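Local structure of regulatory protein (Pseudomonas aeruginosa, 5J2Y) at residues A[10-15]-A[60-65]; A[14-19]-A[29-34]. The protein represses quorum-sensing genes, including virulence genes, by binding promoter DNA through a small all-helical helix-turn-helix fold. One frame throughout, in Å; residues are numbered along the deposited sequence.

Starting from the N terminus, helix 9-22 supplies one side of both contacts, and the two segments taken from it overlap at F14 and R15. Interaction 2 closes the shorter loop: the chain turns after this helix and comes back within ten residues as helix 27-32, whose aromatic side chains reach A16. Interaction 1 closes the long one, from the start of helix 9-22 to the end of helix 52-62, so the loop of interaction 2 lies wholly within its span. Their centres lie about 8 Å apart and they touch directly, Y61 packing against F30 and F34. Together they bring helix 9-22, helix 27-32 and helix 52-62 round a common core.

Interaction 1: A[10-15]-A[60-65]; sequences QNMAFR and FYIEGQ
Helix 9-22 packs on the last turn of helix 52-62 in this all-helical helix-turn-helix protein, and the branched side chain of I62 meets M12 and R15. I62 points toward helix 9-22 and divides its two arms between the partners. Its CD1 lies 3.8 Å from SE of M12, a selenomethionine, and the two side chains run past each other in opposite directions. M12 gets there by first extending, CG anti to its backbone N (chi1 174°), and then bending twice. The flexible, unbranched chain suits this place: it can bend to lie alongside I62 while also packing on Y55, L58 and H59 of the same helix 52-62.

The other arm, CG2 of I62, sits over one face of the R15 guanidinium, offset toward its rim, 3.6 Å from NH2 of R15. The flat cationic group thus rests on a methyl through its face. R15 is exposed and M12 buried, which grades the contact from surface to core.

Just beyond I62 the helix stops: G64, with positive phi, donates its N to O of Y61 at 3.0 Å, and N of Q65 reaches O of F60 at 2.8 Å. Glycine suits a backbone conformation in which a CB would press on the preceding carbonyl. The helix-helix contact is thus closed by a Schellman motif with G64 at its C' position.

Interaction 2: A[14-19]-A[29-34]; sequences FRAKAT and TFWSRF
F30 reaches from helix 27-32 to A16 on helix 9-22, and its side chain can be followed outward atom by atom. CB leaves the helix toward the partner, and CG stands anti to the backbone N (chi1 -180°), which carries the ring away from its own backbone toward helix 9-22. Along one side, CD2 lies over a face of the neighbouring W31 ring, offset toward its rim, while CD1 of W31 lies at the edge of the F30 ring, in its plane. The two aromatic groups of successive residues are therefore turned against each other rather than stacked flat. One face of the F30 ring receives CE2 of F34.

Farther out the ring meets A16. CE2 of F30 comes to 4.1 Å from CB of A16. The carbonyl O of A16 approaches the ring obliquely and lies nearest CZ of F30, at 3.7 Å, with CE1 and CE2 close by. CE1 also packs on Y61 of helix 52-62, which carries the core onward to that helix.

W31 comes to the same methyl obliquely, its CZ2 4.4 Å from CB of A16. The polar edge of the indole is turned elsewhere, its NE1 hydrogen-bonded to OE2 of E45, a bond that probably helps hold the ring's orientation. Alanine suits the position facing the two rings, which approach it from the same side, because its single methyl lets the helix backbone come close, with the CA atoms of A16 and F30 9.1 Å apart.

All three touching residues are buried, and the contact is made by van der Waals packing of a methyl and a carbonyl against aromatic carbons. Shape, more than directed bonding, thus probably sets the spacing of these two helices within the HTH domain.

Interaction 1: A[10-15]-A[60-65]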
loop_
_atom_site.group_PDB
_atom_site.type_symbol
_atom_site.label_atom_id
_atom_site.label_comp_id
_atom_site.label_asym_id
_atom_site.label_seq_id
_atom_site.Cartn_x
_atom_site.Cartn_y
_atom_site.Cartn_z
ATOM N N GLN A 10 9.822 3.328 7.849
ATOM C CA GLN A 10 10.862 3.003 6.867
ATOM C C GLN A 10 10.714 1.595 6.323
ATOM O O GLN A 10 11.178 1.323 5.228
ATOM C CB GLN A 10 12.263 3.189 7.473
ATOM C CG GLN A 10 12.502 4.565 8.095
ATOM N N ASN A 11 10.059 0.710 7.072
ATOM C CA ASN A 11 9.876 -0.708 6.684
ATOM C C ASN A 11 8.524 -1.074 6.105
ATOM O O ASN A 11 8.313 -2.152 5.549
ATOM C CB ASN A 11 10.056 -1.568 7.919
ATOM C CG ASN A 11 11.478 -1.545 8.429
ATOM O OD1 ASN A 11 12.434 -1.623 7.648
ATOM N ND2 ASN A 11 11.634 -1.465 9.745
HETATM N N MSE A 12 7.594 -0.169 6.269
HETATM C CA MSE A 12 6.214 -0.477 5.951
HETATM C C MSE A 12 6.058 -0.802 4.471
HETATM O O MSE A 12 5.334 -1.742 4.117
HETATM C CB MSE A 12 5.373 0.707 6.400
HETATM C CG MSE A 12 3.953 0.493 5.956
HETATM SE SE MSE A 12 3.096 -0.868 7.103
HETATM C CE MSE A 12 2.729 0.332 8.588
ATOM N N ALA A 13 6.738 -0.046 3.616
ATOM C CA ALA A 13 6.612 -0.251 2.193
ATOM C C ALA A 13 7.079 -1.644 1.797
ATOM O O ALA A 13 6.422 -2.318 0.997
ATOM C CB ALA A 13 7.394 0.798 1.439
ATOM N N PHE A 14 8.167 -2.103 2.413
ATOM C CA PHE A 14 8.626 -3.470 2.168
ATOM C C PHE A 14 7.617 -4.512 2.643
ATOM O O PHE A 14 7.422 -5.550 1.992
ATOM C CB PHE A 14 9.991 -3.686 2.779
ATOM C CG PHE A 14 11.010 -2.726 2.273
ATOM C CD1 PHE A 14 11.643 -2.949 1.060
ATOM C CD2 PHE A 14 11.286 -1.578 2.963
ATOM C CE1 PHE A 14 12.608 -2.074 0.604
ATOM C CE2 PHE A 14 12.228 -0.664 2.509
ATOM C CZ PHE A 14 12.891 -0.914 1.319
ATOM N N ARG A 15 6.965 -4.233 3.769
ATOM C CA ARG A 15 5.949 -5.134 4.290
ATOM C C ARG A 15 4.887 -5.168 3.205
ATOM O O ARG A 15 4.565 -6.224 2.659
ATOM C CB ARG A 15 5.365 -4.600 5.596
ATOM C CG ARG A 15 5.950 -5.239 6.845
ATOM C CD ARG A 15 4.890 -5.425 7.918
ATOM N NE ARG A 15 4.231 -6.725 7.817
ATOM C CZ ARG A 15 3.192 -7.095 8.558
ATOM N NH1 ARG A 15 2.656 -8.297 8.399
ATOM N NH2 ARG A 15 2.688 -6.264 9.461
ATOM N N PHE A 60 -3.271 0.395 8.603
ATOM C CA PHE A 60 -4.632 -0.056 8.866
ATOM C C PHE A 60 -5.097 -1.129 7.896
ATOM O O PHE A 60 -5.914 -1.989 8.246
ATOM C CB PHE A 60 -5.590 1.140 8.848
ATOM C CG PHE A 60 -5.374 2.078 9.994
ATOM C CD1 PHE A 60 -5.496 1.620 11.323
ATOM C CD2 PHE A 60 -5.066 3.422 9.779
ATOM C CE1 PHE A 60 -5.296 2.486 12.389
ATOM C CE2 PHE A 60 -4.884 4.291 10.853
ATOM C CZ PHE A 60 -4.991 3.830 12.145
ATOM N N TYR A 61 -4.600 -1.050 6.670
ATOM C CA TYR A 61 -4.916 -2.049 5.662
ATOM C C TYR A 61 -4.320 -3.427 5.957
ATOM O O TYR A 61 -4.998 -4.440 5.896
ATOM C CB TYR A 61 -4.397 -1.586 4.300
ATOM C CG TYR A 61 -4.731 -2.526 3.169
ATOM C CD1 TYR A 61 -6.013 -2.644 2.680
ATOM C CD2 TYR A 61 -3.734 -3.307 2.577
ATOM C CE1 TYR A 61 -6.311 -3.494 1.605
ATOM C CE2 TYR A 61 -4.021 -4.159 1.530
ATOM C CZ TYR A 61 -5.304 -4.244 1.036
ATOM O OH TYR A 61 -5.557 -5.131 -0.001
ATOM N N ILE A 62 -3.036 -3.440 6.230
ATOM C CA ILE A 62 -2.298 -4.673 6.485
ATOM C C ILE A 62 -2.821 -5.418 7.736
ATOM O O ILE A 62 -3.035 -6.632 7.700
ATOM C CB ILE A 62 -0.796 -4.348 6.577
ATOM C CG1 ILE A 62 -0.253 -4.169 5.173
ATOM C CG2 ILE A 62 -0.017 -5.459 7.249
ATOM C CD1 ILE A 62 0.983 -3.315 5.123
ATOM N N GLU A 63 -3.130 -4.684 8.797
ATOM C CA GLU A 63 -3.728 -5.296 9.992
ATOM C C GLU A 63 -5.219 -5.728 9.793
ATOM O O GLU A 63 -5.829 -6.348 10.655
ATOM C CB GLU A 63 -3.469 -4.409 11.209
ATOM C CG GLU A 63 -4.460 -3.280 11.373
ATOM C CD GLU A 63 -4.299 -2.491 12.699
ATOM O OE1 GLU A 63 -5.197 -1.649 13.053
ATOM O OE2 GLU A 63 -3.279 -2.728 13.400
ATOM N N GLY A 64 -5.782 -5.482 8.617
ATOM C CA GLY A 64 -7.133 -5.959 8.284
ATOM C C GLY A 64 -8.242 -5.007 8.668
ATOM O O GLY A 64 -9.400 -5.335 8.553
ATOM N N GLN A 65 -7.906 -3.813 9.118
ATOM C CA GLN A 65 -8.934 -2.865 9.606
ATOM C C GLN A 65 -9.655 -2.091 8.512
ATOM O O GLN A 65 -10.706 -1.557 8.750
ATOM C CB GLN A 65 -8.309 -1.895 10.589
ATOM C CG GLN A 65 -9.316 -0.930 11.164
ATOM C CD GLN A 65 -8.807 -0.206 12.390
ATOM O OE1 GLN A 65 -7.857 -0.661 13.046
ATOM N NE2 GLN A 65 -9.428 0.940 12.703
#

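Interaction 2: A[14-19]-A[29-34]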
loop_
_atom_site.group_PDB
_atom_site.type_symbol
_atom_site.label_atom_id
_atom_site.label_comp_id
_atom_site.label_asym_id
_atom_site.label_seq_id
_atom_site.Cartn_x
_atom_site.Cartn_y
_atom_site.Cartn_z
ATOM N N PHE A 14 8.167 -2.103 2.413
ATOM C CA PHE A 14 8.626 -3.470 2.168
ATOM C C PHE A 14 7.617 -4.512 2.643
ATOM O O PHE A 14 7.422 -5.550 1.992
ATOM C CB PHE A 14 9.991 -3.686 2.779
ATOM C CG PHE A 14 11.010 -2.726 2.273
ATOM C CD1 PHE A 14 11.643 -2.949 1.060
ATOM C CD2 PHE A 14 11.286 -1.578 2.963
ATOM C CE1 PHE A 14 12.608 -2.074 0.604
ATOM C CE2 PHE A 14 12.228 -0.664 2.509
ATOM C CZ PHE A 14 12.891 -0.914 1.319
ATOM N N ARG A 15 6.965 -4.233 3.769
ATOM C CA ARG A 15 5.949 -5.134 4.290
ATOM C C ARG A 15 4.887 -5.168 3.205
ATOM O O ARG A 15 4.565 -6.224 2.659
ATOM C CB ARG A 15 5.365 -4.600 5.596
ATOM C CG ARG A 15 5.950 -5.239 6.845
ATOM C CD ARG A 15 4.890 -5.425 7.918
ATOM N NE ARG A 15 4.231 -6.725 7.817
ATOM C CZ ARG A 15 3.192 -7.095 8.558
ATOM N NH1 ARG A 15 2.656 -8.297 8.399
ATOM N NH2 ARG A 15 2.688 -6.264 9.461
ATOM N N ALA A 16 4.361 -3.989 2.891
ATOM C CA ALA A 16 3.363 -3.833 1.820
ATOM C C ALA A 16 3.674 -4.647 0.578
ATOM O O ALA A 16 2.784 -5.247 0.011
ATOM C CB ALA A 16 3.214 -2.368 1.436
ATOM N N LYS A 17 4.939 -4.644 0.157
ATOM C CA LYS A 17 5.397 -5.428 -0.990
ATOM C C LYS A 17 5.246 -6.932 -0.788
ATOM O O LYS A 17 4.791 -7.655 -1.685
ATOM C CB LYS A 17 6.845 -5.126 -1.308
ATOM C CG LYS A 17 7.343 -5.859 -2.552
ATOM C CD LYS A 17 8.775 -5.481 -2.886
ATOM C CE LYS A 17 9.281 -6.363 -4.017
ATOM N NZ LYS A 17 10.651 -5.969 -4.471
ATOM N N ALA A 18 5.621 -7.408 0.391
ATOM C CA ALA A 18 5.449 -8.829 0.718
ATOM C C ALA A 18 3.989 -9.281 0.688
ATOM O O ALA A 18 3.688 -10.387 0.278
ATOM C CB ALA A 18 6.046 -9.110 2.083
ATOM N N THR A 19 3.078 -8.436 1.163
ATOM C CA THR A 19 1.643 -8.753 1.129
ATOM C C THR A 19 1.214 -8.926 -0.319
ATOM O O THR A 19 0.674 -9.955 -0.709
ATOM C CB THR A 19 0.811 -7.613 1.750
ATOM O OG1 THR A 19 1.245 -7.375 3.089
ATOM C CG2 THR A 19 -0.677 -7.946 1.759
ATOM N N THR A 29 -2.275 -2.806 -9.410
ATOM C CA THR A 29 -3.491 -3.331 -8.798
ATOM C C THR A 29 -3.478 -2.935 -7.318
ATOM O O THR A 29 -4.404 -2.367 -6.807
ATOM C CB THR A 29 -3.586 -4.877 -8.961
ATOM O OG1 THR A 29 -3.776 -5.231 -10.346
ATOM C CG2 THR A 29 -4.739 -5.432 -8.197
ATOM N N PHE A 30 -2.364 -3.187 -6.663
ATOM C CA PHE A 30 -2.253 -2.991 -5.232
ATOM C C PHE A 30 -2.266 -1.506 -4.839
ATOM O O PHE A 30 -3.082 -1.055 -4.000
ATOM C CB PHE A 30 -0.979 -3.653 -4.759
ATOM C CG PHE A 30 -0.751 -3.528 -3.278
ATOM C CD1 PHE A 30 -1.339 -4.419 -2.383
ATOM C CD2 PHE A 30 0.058 -2.560 -2.799
ATOM C CE1 PHE A 30 -1.105 -4.322 -1.041
ATOM C CE2 PHE A 30 0.288 -2.444 -1.466
ATOM C CZ PHE A 30 -0.302 -3.308 -0.571
ATOM N N TRP A 31 -1.425 -0.716 -5.488
ATOM C CA TRP A 31 -1.295 0.674 -5.069
ATOM C C TRP A 31 -2.466 1.578 -5.455
ATOM O O TRP A 31 -2.753 2.558 -4.761
ATOM C CB TRP A 31 -0.006 1.231 -5.565
ATOM C CG TRP A 31 1.082 0.667 -4.857
ATOM C CD1 TRP A 31 1.906 -0.345 -5.276
ATOM C CD2 TRP A 31 1.525 1.038 -3.550
ATOM N NE1 TRP A 31 2.843 -0.630 -4.302
ATOM C CE2 TRP A 31 2.638 0.218 -3.241
ATOM C CE3 TRP A 31 1.087 1.987 -2.608
ATOM C CZ2 TRP A 31 3.329 0.329 -2.063
ATOM C CZ3 TRP A 31 1.747 2.087 -1.430
ATOM C CH2 TRP A 31 2.878 1.251 -1.153
ATOM N N SER A 32 -3.186 1.196 -6.502
ATOM C CA SER A 32 -4.277 2.026 -6.970
ATOM C C SER A 32 -5.496 1.968 -6.073
ATOM O O SER A 32 -6.311 2.872 -6.131
ATOM C CB SER A 32 -4.632 1.724 -8.446
ATOM O OG SER A 32 -5.030 0.380 -8.598
ATOM N N ARG A 33 -5.621 0.945 -5.217
ATOM C CA ARG A 33 -6.713 0.930 -4.199
ATOM C C ARG A 33 -6.647 2.128 -3.295
ATOM O O ARG A 33 -7.656 2.473 -2.689
ATOM C CB ARG A 33 -6.649 -0.287 -3.276
ATOM C CG ARG A 33 -6.710 -1.604 -3.993
ATOM C CD ARG A 33 -7.142 -2.718 -3.066
ATOM N NE ARG A 33 -7.380 -3.915 -3.882
ATOM C CZ ARG A 33 -6.484 -4.890 -4.073
ATOM N NH1 ARG A 33 -5.314 -4.871 -3.453
ATOM N NH2 ARG A 33 -6.775 -5.915 -4.862
ATOM N N PHE A 34 -5.435 2.693 -3.151
ATOM C CA PHE A 34 -5.169 3.868 -2.319
ATOM C C PHE A 34 -5.079 5.168 -3.140
ATOM O O PHE A 34 -4.828 6.223 -2.595
ATOM C CB PHE A 34 -3.849 3.677 -1.522
ATOM C CG PHE A 34 -3.780 2.377 -0.758
ATOM C CD1 PHE A 34 -4.486 2.211 0.421
ATOM C CD2 PHE A 34 -2.983 1.335 -1.200
ATOM C CE1 PHE A 34 -4.427 1.031 1.118
ATOM C CE2 PHE A 34 -2.943 0.136 -0.520
ATOM C CZ PHE A 34 -3.661 -0.006 0.654
#